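Local coordinates for Non-structural protein 3 (Porcine deltacoronavirus, PDB 6LN0) that probably cleaves the coronavirus replicase polyprotein with its papain-like protease and may recognise ADP-ribose through its macro domain, at residues 58-61 against 62-66; 102-105 against 106-110; 194-198 against 199-203; 244-248 against 249-253; 400-404 against 405-409. All coordinates share one frame; numbering follows the deposited sequence.

Interaction 1: 58-61 against 62-66; sequences QEYC and NSVAP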
# COMPACT_ATOMS: atom_id res chain seq x y z
N GLN A 58 -32.36 25.05 -40.16
CA GLN A 58 -32.68 26.25 -39.38
C GLN A 58 -34.15 26.64 -39.49
O GLN A 58 -34.72 27.17 -38.52
CB GLN A 58 -31.79 27.42 -39.81
CG GLN A 58 -31.98 28.67 -38.95
CD GLN A 58 -31.83 28.36 -37.48
OE1 GLN A 58 -30.77 27.90 -37.03
NE2 GLN A 58 -32.89 28.60 -36.71
N GLU A 59 -34.78 26.40 -40.65
CA GLU A 59 -36.20 26.74 -40.80
C GLU A 59 -37.07 25.85 -39.93
O GLU A 59 -38.04 26.31 -39.32
CB GLU A 59 -36.65 26.63 -42.27
CG GLU A 59 -35.61 27.08 -43.28
CD GLU A 59 -36.09 27.07 -44.73
OE1 GLU A 59 -35.58 27.90 -45.53
OE2 GLU A 59 -36.96 26.23 -45.08
N TYR A 60 -36.76 24.55 -39.88
CA TYR A 60 -37.55 23.66 -39.03
C TYR A 60 -37.41 24.05 -37.56
O TYR A 60 -38.39 24.02 -36.81
CB TYR A 60 -37.15 22.20 -39.27
CG TYR A 60 -37.86 21.28 -38.30
CD1 TYR A 60 -39.24 21.15 -38.32
CD2 TYR A 60 -37.14 20.61 -37.31
CE1 TYR A 60 -39.89 20.35 -37.40
CE2 TYR A 60 -37.78 19.79 -36.39
CZ TYR A 60 -39.15 19.66 -36.44
OH TYR A 60 -39.76 18.84 -35.51
N CYS A 61 -36.22 24.49 -37.14
CA CYS A 61 -36.06 24.97 -35.77
C CYS A 61 -36.97 26.16 -35.47
O CYS A 61 -37.54 26.26 -34.37
CB CYS A 61 -34.60 25.33 -35.47
SG CYS A 61 -33.48 23.92 -35.45
N ASN A 62 -37.11 27.09 -36.44
CA ASN A 62 -37.96 28.26 -36.21
C ASN A 62 -39.43 27.87 -36.11
O ASN A 62 -40.17 28.43 -35.28
CB ASN A 62 -37.77 29.31 -37.30
CG ASN A 62 -36.33 29.74 -37.46
OD1 ASN A 62 -35.58 29.81 -36.50
ND2 ASN A 62 -35.93 29.99 -38.70
N SER A 63 -39.87 26.93 -36.95
CA SER A 63 -41.22 26.38 -36.83
C SER A 63 -41.54 25.99 -35.39
O SER A 63 -42.56 26.42 -34.83
CB SER A 63 -41.36 25.13 -37.72
OG SER A 63 -40.71 25.34 -38.96
N VAL A 64 -40.67 25.18 -34.77
CA VAL A 64 -40.98 24.62 -33.45
C VAL A 64 -40.63 25.59 -32.32
O VAL A 64 -41.08 25.39 -31.18
CB VAL A 64 -40.33 23.22 -33.34
CG1 VAL A 64 -40.90 22.34 -34.43
CG2 VAL A 64 -38.82 23.26 -33.46
N ALA A 65 -39.85 26.63 -32.62
CA ALA A 65 -40.06 27.95 -32.02
C ALA A 65 -39.54 27.93 -30.58
O ALA A 65 -38.33 27.74 -30.44
CB ALA A 65 -41.53 28.36 -32.23
N PRO A 66 -40.30 28.11 -29.49
CA PRO A 66 -39.62 27.91 -28.21
C PRO A 66 -39.72 26.46 -27.76
O PRO A 66 -40.77 25.82 -27.88
CB PRO A 66 -40.38 28.84 -27.26
CG PRO A 66 -41.77 28.75 -27.73
CD PRO A 66 -41.69 28.56 -29.24

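Interaction 2: 102-105 against 106-110; sequences LLYQ and AYKSI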
# COMPACT_ATOMS: atom_id res chain seq x y z
N LEU A 102 -28.16 21.75 -12.28
CA LEU A 102 -28.71 21.89 -13.63
C LEU A 102 -27.73 21.40 -14.69
O LEU A 102 -28.16 20.88 -15.73
CB LEU A 102 -29.10 23.35 -13.89
CG LEU A 102 -29.74 24.18 -12.77
CD1 LEU A 102 -30.31 25.48 -13.31
CD2 LEU A 102 -30.81 23.42 -12.01
N LEU A 103 -26.43 21.58 -14.46
CA LEU A 103 -25.44 20.97 -15.34
C LEU A 103 -25.58 19.46 -15.33
O LEU A 103 -25.56 18.81 -16.38
CB LEU A 103 -24.03 21.38 -14.90
CG LEU A 103 -23.33 22.54 -15.61
CD1 LEU A 103 -21.88 22.61 -15.19
CD2 LEU A 103 -23.46 22.42 -17.14
N TYR A 104 -25.73 18.88 -14.13
CA TYR A 104 -25.83 17.43 -14.03
C TYR A 104 -27.11 16.91 -14.66
O TYR A 104 -27.10 15.89 -15.36
CB TYR A 104 -25.76 16.98 -12.56
CG TYR A 104 -26.29 15.57 -12.34
CD1 TYR A 104 -25.50 14.47 -12.61
CD2 TYR A 104 -27.59 15.36 -11.89
CE1 TYR A 104 -25.98 13.18 -12.42
CE2 TYR A 104 -28.08 14.09 -11.71
CZ TYR A 104 -27.27 13.00 -11.97
OH TYR A 104 -27.77 11.73 -11.79
N GLN A 105 -28.23 17.59 -14.43
CA GLN A 105 -29.46 17.16 -15.07
C GLN A 105 -29.50 17.52 -16.56
O GLN A 105 -30.42 17.09 -17.25
CB GLN A 105 -30.67 17.72 -14.33
CG GLN A 105 -30.88 17.13 -12.92
CD GLN A 105 -31.57 15.76 -12.93
OE1 GLN A 105 -32.27 15.41 -13.88
NE2 GLN A 105 -31.36 14.98 -11.87
N ALA A 106 -28.52 18.27 -17.06
CA ALA A 106 -28.43 18.47 -18.50
C ALA A 106 -27.76 17.28 -19.17
O ALA A 106 -28.23 16.81 -20.21
CB ALA A 106 -27.67 19.76 -18.83
N TYR A 107 -26.68 16.76 -18.59
CA TYR A 107 -26.04 15.59 -19.17
C TYR A 107 -26.87 14.33 -18.96
O TYR A 107 -26.86 13.43 -19.81
CB TYR A 107 -24.65 15.40 -18.57
CG TYR A 107 -23.66 16.46 -18.95
CD1 TYR A 107 -23.52 17.60 -18.19
CD2 TYR A 107 -22.86 16.31 -20.07
CE1 TYR A 107 -22.61 18.57 -18.53
CE2 TYR A 107 -21.94 17.27 -20.42
CZ TYR A 107 -21.81 18.40 -19.64
OH TYR A 107 -20.90 19.37 -19.98
N LYS A 108 -27.57 14.24 -17.82
CA LYS A 108 -28.55 13.18 -17.62
C LYS A 108 -29.59 13.24 -18.72
O LYS A 108 -30.00 12.21 -19.28
CB LYS A 108 -29.24 13.34 -16.26
CG LYS A 108 -29.88 12.05 -15.72
CD LYS A 108 -31.09 12.33 -14.81
CE LYS A 108 -31.76 11.03 -14.33
NZ LYS A 108 -32.98 10.69 -15.11
N SER A 109 -30.01 14.45 -19.07
CA SER A 109 -30.97 14.67 -20.12
C SER A 109 -30.48 14.19 -21.48
O SER A 109 -31.30 13.87 -22.34
CB SER A 109 -31.31 16.16 -20.14
OG SER A 109 -31.92 16.53 -21.35
N ILE A 110 -29.17 14.08 -21.66
CA ILE A 110 -28.59 13.75 -22.96
C ILE A 110 -28.35 12.26 -23.09
O ILE A 110 -28.68 11.65 -24.12
CB ILE A 110 -27.27 14.54 -23.14
CG1 ILE A 110 -27.54 16.02 -23.41
CG2 ILE A 110 -26.37 13.90 -24.21
CD1 ILE A 110 -26.31 16.88 -23.30

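Interaction 3: 194-198 against 199-203; sequences LFDGE and DFVQE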
# COMPACT_ATOMS: atom_id res chain seq x y z
N LEU A 194 -0.79 -0.48 -3.56
CA LEU A 194 -0.89 0.25 -2.31
C LEU A 194 -1.16 -0.71 -1.17
O LEU A 194 -2.06 -1.54 -1.26
CB LEU A 194 -1.99 1.31 -2.40
CG LEU A 194 -1.65 2.26 -3.54
CD1 LEU A 194 -2.57 3.45 -3.53
CD2 LEU A 194 -0.18 2.67 -3.41
N PHE A 195 -0.35 -0.59 -0.11
CA PHE A 195 -0.42 -1.46 1.05
C PHE A 195 -0.71 -0.65 2.31
O PHE A 195 -0.03 0.34 2.59
CB PHE A 195 0.88 -2.26 1.21
CG PHE A 195 0.76 -3.41 2.15
CD1 PHE A 195 0.05 -4.54 1.79
CD2 PHE A 195 1.36 -3.37 3.40
CE1 PHE A 195 -0.06 -5.61 2.67
CE2 PHE A 195 1.26 -4.44 4.28
CZ PHE A 195 0.55 -5.55 3.91
N ASP A 196 -1.72 -1.09 3.05
CA ASP A 196 -2.32 -0.48 4.23
C ASP A 196 -1.52 -0.70 5.51
O ASP A 196 -1.82 -0.06 6.53
CB ASP A 196 -3.70 -1.11 4.39
CG ASP A 196 -4.58 -0.35 5.30
OD1 ASP A 196 -4.60 0.90 5.21
OD2 ASP A 196 -5.29 -1.01 6.10
N GLY A 197 -0.54 -1.59 5.50
CA GLY A 197 0.01 -2.15 6.71
C GLY A 197 -0.58 -3.50 7.06
O GLY A 197 0.07 -4.27 7.78
N GLU A 198 -1.78 -3.80 6.57
CA GLU A 198 -2.43 -5.10 6.73
C GLU A 198 -2.77 -5.77 5.41
O GLU A 198 -2.63 -6.99 5.29
CB GLU A 198 -3.72 -4.93 7.56
CG GLU A 198 -3.87 -5.94 8.71
CD GLU A 198 -2.87 -5.71 9.86
OE1 GLU A 198 -1.93 -6.53 10.03
OE2 GLU A 198 -3.04 -4.71 10.62
N ASP A 199 -3.17 -5.00 4.40
CA ASP A 199 -3.71 -5.55 3.17
C ASP A 199 -3.61 -4.50 2.08
O ASP A 199 -3.46 -3.31 2.36
CB ASP A 199 -5.16 -6.00 3.38
CG ASP A 199 -5.94 -5.02 4.24
OD1 ASP A 199 -6.02 -3.83 3.85
OD2 ASP A 199 -6.44 -5.43 5.32
N PHE A 200 -3.71 -4.94 0.83
CA PHE A 200 -3.64 -4.01 -0.29
C PHE A 200 -4.94 -3.22 -0.40
O PHE A 200 -6.00 -3.68 0.03
CB PHE A 200 -3.33 -4.75 -1.59
CG PHE A 200 -1.96 -5.39 -1.60
CD1 PHE A 200 -0.84 -4.66 -1.95
CD2 PHE A 200 -1.80 -6.71 -1.24
CE1 PHE A 200 0.41 -5.24 -1.97
CE2 PHE A 200 -0.55 -7.30 -1.25
CZ PHE A 200 0.55 -6.56 -1.62
N VAL A 201 -4.84 -2.00 -0.96
CA VAL A 201 -5.94 -1.03 -0.93
C VAL A 201 -6.22 -0.56 -2.36
O VAL A 201 -5.32 -0.06 -3.04
CB VAL A 201 -5.62 0.17 -0.03
CG1 VAL A 201 -6.76 1.17 -0.05
CG2 VAL A 201 -5.34 -0.27 1.39
N GLN A 202 -7.45 -0.69 -2.80
CA GLN A 202 -7.74 -0.24 -4.15
C GLN A 202 -8.52 1.05 -4.20
O GLN A 202 -8.67 1.61 -5.29
CB GLN A 202 -8.45 -1.33 -4.95
CG GLN A 202 -7.47 -2.20 -5.69
CD GLN A 202 -7.12 -3.44 -4.91
OE1 GLN A 202 -7.86 -3.84 -4.00
NE2 GLN A 202 -5.99 -4.06 -5.24
N GLU A 203 -9.00 1.57 -3.07
CA GLU A 203 -9.37 2.98 -3.00
C GLU A 203 -8.74 3.62 -1.78
O GLU A 203 -9.29 3.52 -0.66
CB GLU A 203 -10.87 3.22 -3.04
CG GLU A 203 -11.74 2.39 -2.14
CD GLU A 203 -13.16 2.31 -2.67
OE1 GLU A 203 -13.36 2.48 -3.90
OE2 GLU A 203 -14.09 2.11 -1.86

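Interaction 4: 244-248 against 249-253; sequences VSRTN and GLMHL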
# COMPACT_ATOMS: atom_id res chain seq x y z
N VAL A 244 22.52 3.36 22.95
CA VAL A 244 23.34 2.19 23.21
C VAL A 244 24.66 2.66 23.83
O VAL A 244 25.06 3.81 23.69
CB VAL A 244 23.60 1.34 21.95
CG1 VAL A 244 22.43 0.40 21.71
CG2 VAL A 244 23.88 2.23 20.75
N SER A 245 25.34 1.72 24.48
CA SER A 245 26.33 2.06 25.50
C SER A 245 27.25 0.87 25.72
O SER A 245 26.76 -0.22 26.05
CB SER A 245 25.61 2.44 26.79
OG SER A 245 26.52 2.74 27.81
N ARG A 246 28.57 1.06 25.56
CA ARG A 246 29.54 0.02 25.93
C ARG A 246 29.54 -0.17 27.44
O ARG A 246 29.70 0.78 28.20
CB ARG A 246 30.95 0.38 25.45
CG ARG A 246 31.12 0.71 23.96
CD ARG A 246 31.24 -0.54 23.05
NE ARG A 246 32.11 -1.58 23.62
CZ ARG A 246 32.05 -2.87 23.30
NH1 ARG A 246 31.18 -3.31 22.40
NH2 ARG A 246 32.88 -3.74 23.88
N THR A 247 29.36 -1.42 27.89
CA THR A 247 29.25 -1.73 29.31
C THR A 247 29.51 -3.22 29.47
O THR A 247 28.96 -4.02 28.71
CB THR A 247 27.85 -1.40 29.87
OG1 THR A 247 27.33 -0.23 29.23
CG2 THR A 247 27.91 -1.14 31.36
N ASN A 248 30.33 -3.58 30.46
CA ASN A 248 30.66 -4.99 30.72
C ASN A 248 31.15 -5.71 29.46
O ASN A 248 30.79 -6.85 29.20
CB ASN A 248 29.48 -5.74 31.31
CG ASN A 248 28.83 -5.01 32.45
OD1 ASN A 248 28.58 -3.81 32.36
ND2 ASN A 248 28.55 -5.72 33.54
N GLY A 249 31.96 -5.02 28.66
CA GLY A 249 32.50 -5.62 27.46
C GLY A 249 31.55 -5.73 26.28
O GLY A 249 32.00 -6.11 25.19
N LEU A 250 30.26 -5.42 26.44
CA LEU A 250 29.29 -5.52 25.36
C LEU A 250 28.58 -4.18 25.13
O LEU A 250 28.44 -3.37 26.06
CB LEU A 250 28.25 -6.61 25.65
CG LEU A 250 27.52 -6.58 26.98
CD1 LEU A 250 26.35 -5.62 26.92
CD2 LEU A 250 27.02 -7.98 27.32
N MET A 251 28.11 -3.97 23.91
CA MET A 251 27.29 -2.79 23.60
C MET A 251 25.86 -3.06 24.07
O MET A 251 25.19 -3.96 23.56
CB MET A 251 27.36 -2.47 22.11
CG MET A 251 26.66 -1.16 21.73
SD MET A 251 27.56 0.35 22.19
CE MET A 251 28.76 0.46 20.87
N HIS A 252 25.40 -2.30 25.06
CA HIS A 252 24.13 -2.54 25.74
C HIS A 252 23.07 -1.57 25.24
O HIS A 252 23.36 -0.42 24.91
CB HIS A 252 24.28 -2.36 27.26
CG HIS A 252 22.98 -2.42 28.01
ND1 HIS A 252 22.28 -3.59 28.19
CD2 HIS A 252 22.26 -1.45 28.63
CE1 HIS A 252 21.18 -3.35 28.88
NE2 HIS A 252 21.14 -2.06 29.16
N LEU A 253 21.83 -2.03 25.23
CA LEU A 253 20.72 -1.21 24.78
C LEU A 253 20.02 -0.67 26.01
O LEU A 253 19.31 -1.40 26.70
CB LEU A 253 19.76 -2.02 23.90
CG LEU A 253 18.54 -1.27 23.36
CD1 LEU A 253 18.91 -0.38 22.19
CD2 LEU A 253 17.46 -2.24 22.95

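Interaction 5: 400-404 against 405-409; sequences WYTNG and KKTVN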
# COMPACT_ATOMS: atom_id res chain seq x y z
N TRP A 400 16.83 -9.87 31.97
CA TRP A 400 18.13 -9.22 31.95
C TRP A 400 19.18 -10.27 31.69
O TRP A 400 19.02 -11.44 32.05
CB TRP A 400 18.42 -8.49 33.27
CG TRP A 400 18.60 -9.41 34.44
CD1 TRP A 400 19.77 -10.00 34.83
CD2 TRP A 400 17.60 -9.86 35.37
NE1 TRP A 400 19.56 -10.78 35.94
CE2 TRP A 400 18.24 -10.71 36.29
CE3 TRP A 400 16.23 -9.61 35.52
CZ2 TRP A 400 17.56 -11.32 37.35
CZ3 TRP A 400 15.55 -10.23 36.56
CH2 TRP A 400 16.22 -11.07 37.47
N TYR A 401 20.28 -9.84 31.07
CA TYR A 401 21.41 -10.72 30.86
C TYR A 401 22.26 -10.80 32.12
O TYR A 401 22.45 -9.81 32.82
CB TYR A 401 22.26 -10.22 29.69
CG TYR A 401 23.57 -10.94 29.58
CD1 TYR A 401 23.62 -12.33 29.46
CD2 TYR A 401 24.77 -10.25 29.60
CE1 TYR A 401 24.82 -13.00 29.36
CE2 TYR A 401 25.98 -10.91 29.49
CZ TYR A 401 26.00 -12.28 29.38
OH TYR A 401 27.21 -12.95 29.28
N THR A 402 22.75 -11.99 32.40
CA THR A 402 23.71 -12.18 33.47
C THR A 402 24.75 -13.18 33.00
O THR A 402 24.40 -14.27 32.55
CB THR A 402 23.03 -12.67 34.76
OG1 THR A 402 24.02 -13.12 35.69
CG2 THR A 402 22.05 -13.80 34.48
N ASN A 403 26.02 -12.78 33.05
CA ASN A 403 27.09 -13.76 32.96
C ASN A 403 27.05 -14.62 34.22
O ASN A 403 26.42 -14.28 35.22
CB ASN A 403 28.43 -13.05 32.80
CG ASN A 403 29.41 -13.84 31.96
OD1 ASN A 403 29.70 -15.01 32.25
ND2 ASN A 403 29.91 -13.21 30.89
N GLY A 404 27.71 -15.76 34.17
CA GLY A 404 27.44 -16.80 35.16
C GLY A 404 27.63 -16.38 36.62
O GLY A 404 27.08 -17.01 37.53
N LYS A 405 28.42 -15.33 36.87
CA LYS A 405 29.05 -15.12 38.17
C LYS A 405 28.55 -13.83 38.81
O LYS A 405 29.32 -12.89 38.96
CB LYS A 405 30.61 -15.09 37.99
CG LYS A 405 31.27 -16.19 37.12
CD LYS A 405 30.61 -17.57 37.13
CE LYS A 405 30.49 -18.16 38.53
NZ LYS A 405 31.77 -18.64 39.08
N LYS A 406 27.30 -13.83 39.30
CA LYS A 406 26.57 -12.58 39.46
C LYS A 406 26.66 -11.84 38.11
O LYS A 406 25.96 -12.25 37.18
CB LYS A 406 27.10 -11.75 40.64
CG LYS A 406 26.94 -12.46 42.02
CD LYS A 406 28.20 -12.38 42.88
CE LYS A 406 29.20 -13.46 42.49
NZ LYS A 406 30.58 -13.10 42.91
N THR A 407 27.50 -10.81 37.97
CA THR A 407 27.81 -10.15 36.67
C THR A 407 26.56 -9.82 35.86
O THR A 407 26.37 -10.29 34.74
CB THR A 407 28.77 -11.00 35.82
OG1 THR A 407 28.22 -12.33 35.61
CG2 THR A 407 30.17 -11.11 36.47
N VAL A 408 25.76 -8.90 36.39
CA VAL A 408 24.38 -8.72 35.94
C VAL A 408 24.17 -7.31 35.39
O VAL A 408 24.78 -6.34 35.86
CB VAL A 408 23.41 -9.01 37.11
CG1 VAL A 408 22.01 -8.66 36.77
CG2 VAL A 408 23.50 -10.45 37.55
N ASN A 409 23.27 -7.19 34.40
CA ASN A 409 22.82 -5.90 33.85
C ASN A 409 21.45 -5.45 34.39
O ASN A 409 20.94 -4.39 33.98
CB ASN A 409 22.77 -5.98 32.33
CG ASN A 409 24.14 -6.14 31.73
OD1 ASN A 409 25.01 -6.80 32.30
ND2 ASN A 409 24.37 -5.49 30.60

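Interaction 1: 58-61 against 62-66
Val64 lays its CG1 methyl against the outer part of the Tyr60 ring, one helical turn earlier, with Val64 CG1 3.7 Å from Tyr60 CE1 and about as close to the hydroxyl end. Tyr60 holds its ring anti to its own amide nitrogen (chi1 174°), which swings it toward the C-terminal end of the helix, where the valine arrives; the two side chains cross obliquely rather than stacking flat. On another side of the helix the side chains of Gln58 and Asn62 cross at about a right angle. Gln58 NE2 donates to Asn62 OD1 over 3.0 Å; the acceptor lies almost in the Gln58 amide plane, but the donor stands 40° above the Asn62 carbonyl plane. The other end of the Gln58 amide bonds to Asn41, so the group is held at both its oxygen and its nitrogen. Between these two pairs, Ser63 OG bends back to Glu59 O at 2.9 Å and joins the regular bond from Ser63 N, giving that carbonyl oxygen two donors. This side-chain-to-backbone bond to the carbonyl four residues back lies near the helix end: Ala65 N makes a straight bond to Cys61 O (2.9 Å, 175°), and Ala65 itself has positive phi, breaking the helical run. The contact thus closes helix 55-64 at the surface of the macro domain. Cys61 and Val64 lean on Leu39 in a loop, while Tyr60 packs on Thr73 and Val64 on Leu71, both of edge strand 71-74.

Interaction 2: 102-105 against 106-110
Leu103 and Tyr107 run side by side along the buried face of helix 99-110, one of the helices flanking the central sheet of the macro domain's alpha/beta/alpha fold. This is the tight half of the contact. Tyr107, with CG anti to its carbonyl carbon (chi1 -68°), folds its ring back along the preceding turn, bringing Tyr107 CD1 to 3.0 Å from Leu103 O. That oxygen lies at the ring edge, near the ring plane, and also receives the backbone bond from Tyr107 N. Further out, Leu103 CD2 touches Tyr107 CE1 at 4.2 Å. Both side chains press against helix 131-141, at Ser134 among others, and the tyrosine hydroxyl is bonded to the backbone nitrogen of Leu122, which fixes the far end of the ring. Ala106 is buried too, its methyl CB 3.3 Å from Leu102 O; its amide makes two weak bonds, one to Leu102 O and one to Leu103 O.

The opposite character appears at Gln105 and Lys108, which lie exposed and point the same way. Here Gln105 OE1 merely rests on the lysine's aliphatic chain, 3.4 Å from Lys108 CD, while the ammonium end leads off from the helix. The glutamine oxygen thus meets a methylene of the lysine and not its ammonium group. The helical bonds are uneven as well. Lys108 N reaches Tyr104 O in a nearly straight bond, whereas Ser109 N, 3.2 Å from Gln105 O, approaches from 59° above that carbonyl's plane.

Interaction 3: 194-198 against 199-203
Asp199 meets Phe195 and Asp196 as the chain doubles back in a tight beta-hairpin-like reversal, at the edge of a mixed sheet consistent with the ubiquitin-like domain that precedes coronavirus papain-like proteases. Its carbonyl oxygen takes a bond from Asp196 N (2.9 Å), closing the turn through Gly197 and Glu198. The Asp199 carboxylate runs alongside that of Asp196, the planes nearly parallel, with Asp196 OD2 3.7 Å from Asp199 OD1; the like charges may modestly raise the proton affinity of the pair. Asp196 has a weak outside bond from Gln208.

Phe200 follows, bridged to Phe195, and their rings form a T-shaped pair. The edge of Phe195 faces the Phe200 ring, with Phe195 CD1 over the centre of the Phe200 ring, planes at 69° and centroids 5.0 Å apart. Phe195, its ring swung anti to the amide nitrogen (chi1 -165°), also reaches Leu228 of helix 228-237, as Phe200 does. The backbone of Phe200 adds a CA-H...O contact to Leu194 O.

Val201 then ends the pairing. Its amide nitrogen is 2.8 Å from Leu194 O, and its CG2 methyl sits against Asp196 CB at 3.5 Å.

Interaction 4: 244-248 against 249-253
Ser245 O receives the amide of His252 in a short, straight bond, with His252 N 2.7 Å away and an angle of 172° at the hydrogen. The return bond of this hydrogen-bonded pair, Ser245 N to His252 O, is weak. Nearer the turn, Thr247 and Leu250 bond in both directions: Thr247 N to Leu250 O at 2.8 Å and Leu250 N to Thr247 O at 3.0 Å. They close a beta hairpin with a two-residue loop, a type I' turn with Asn248 and Gly249 at its corners, both with positive phi. Arg246 reaches over this turn. Bends at its second and third torsions curl the chain back, so that Arg246 NH2 makes a weak bond to Gly249 O (2.8 Å) and one guanidinium face lies above the Leu250 carbonyl carbon.

Packing spreads from here along the face carrying Arg246, Met251, Val244 and Leu253. Met251 crosses the arginine at about a right angle, its methyl CE against Arg246 CD at 3.5 Å. Its CG, anti to the backbone N (chi1 -173°), lies beside Val244; the bend at chi2 lays Met251 SD 3.5 Å from Ser245 N, and chi3 turns CE to the arginine. At the far end Val244 CG1 meets Leu253 CD1 at 3.6 Å.

The N-to-C directions of the two short strands are 140° apart, antiparallel with a strong twist. Leu250 and His252, on the other face, sit against helix 260-270, where His252 ND1 bonds to Asn267. Met251 O is bonded by Gln270 and Tyr287. On the face of Arg246 and Met251, Val244 and Leu253 rest on Tyr287 of helix 278-287.

Interaction 5: 400-404 against 405-409
Trp400 and Val408 pack across a wide hairpin-like loop that follows strand 398-402, the outermost strand of the large mixed sheet in the C-terminal part of the chain. The contact is tight: Val408 CG1 is 3.3 Å from Trp400 CD1 and equally near NE1 of that indole, approaching it obliquely. CG1 reaches the indole because it is anti to the valine nitrogen (chi1 172°); the other methyl, CG2, comes alongside Thr402, 3.6 Å from Thr402 CB. Both branches of the valine are thus used.

The polar first shell follows the same pairing. Asn409 N bonds to Tyr401 O at 3.2 Å, while Asn403 N bonds to Thr407 O at 3.0 Å. In the bend, hydroxyls crowd around carbonyls: Thr402 OG1 lies 2.6 Å from Lys406 O, and Thr407 OG1 lies 2.7 Å from Asn403 O. Lys406 and Thr407 both have positive phi, which turns the backbone sharply and brings these oxygens together; the lysine side chain itself leads outward.

Farther out, the strand half is fixed by its sheet neighbour, Trp400 bonding through its backbone to Lys393 and Thr402 to Ala391. Tyr401 lies against Asn267 of helix 260-270, with a weak bond from its hydroxyl to Asn271. At the loop's first corner, Asn403 turns its amide back on the chain: Gly404 N donates to Asn403 OD1 at 2.9 Å, in the carbonyl plane and on a lone pair.

Interactions 1 to 5 follow one another along an elongated chain without overlapping. Interactions 1 and 2 share the macro domain, on helices 55-64 and 99-110, with centres 23 Å apart and no touch. Interaction 3, only 4 Å from the chain's centre, belongs to the small four-stranded sheet between the macro domain and the rest of the protease region, its centre 36 Å from that of interaction 2. Interactions 4 and 5 lie together beyond it and do meet: Leu250 CD2 is 3.8 Å from Tyr401 CE2. With helix 260-270 against both, hairpin 244-253 and segment 400-409 join early and late parts of what is probably one protease unit. The centres of interactions 1 and 5 are 102 Å apart.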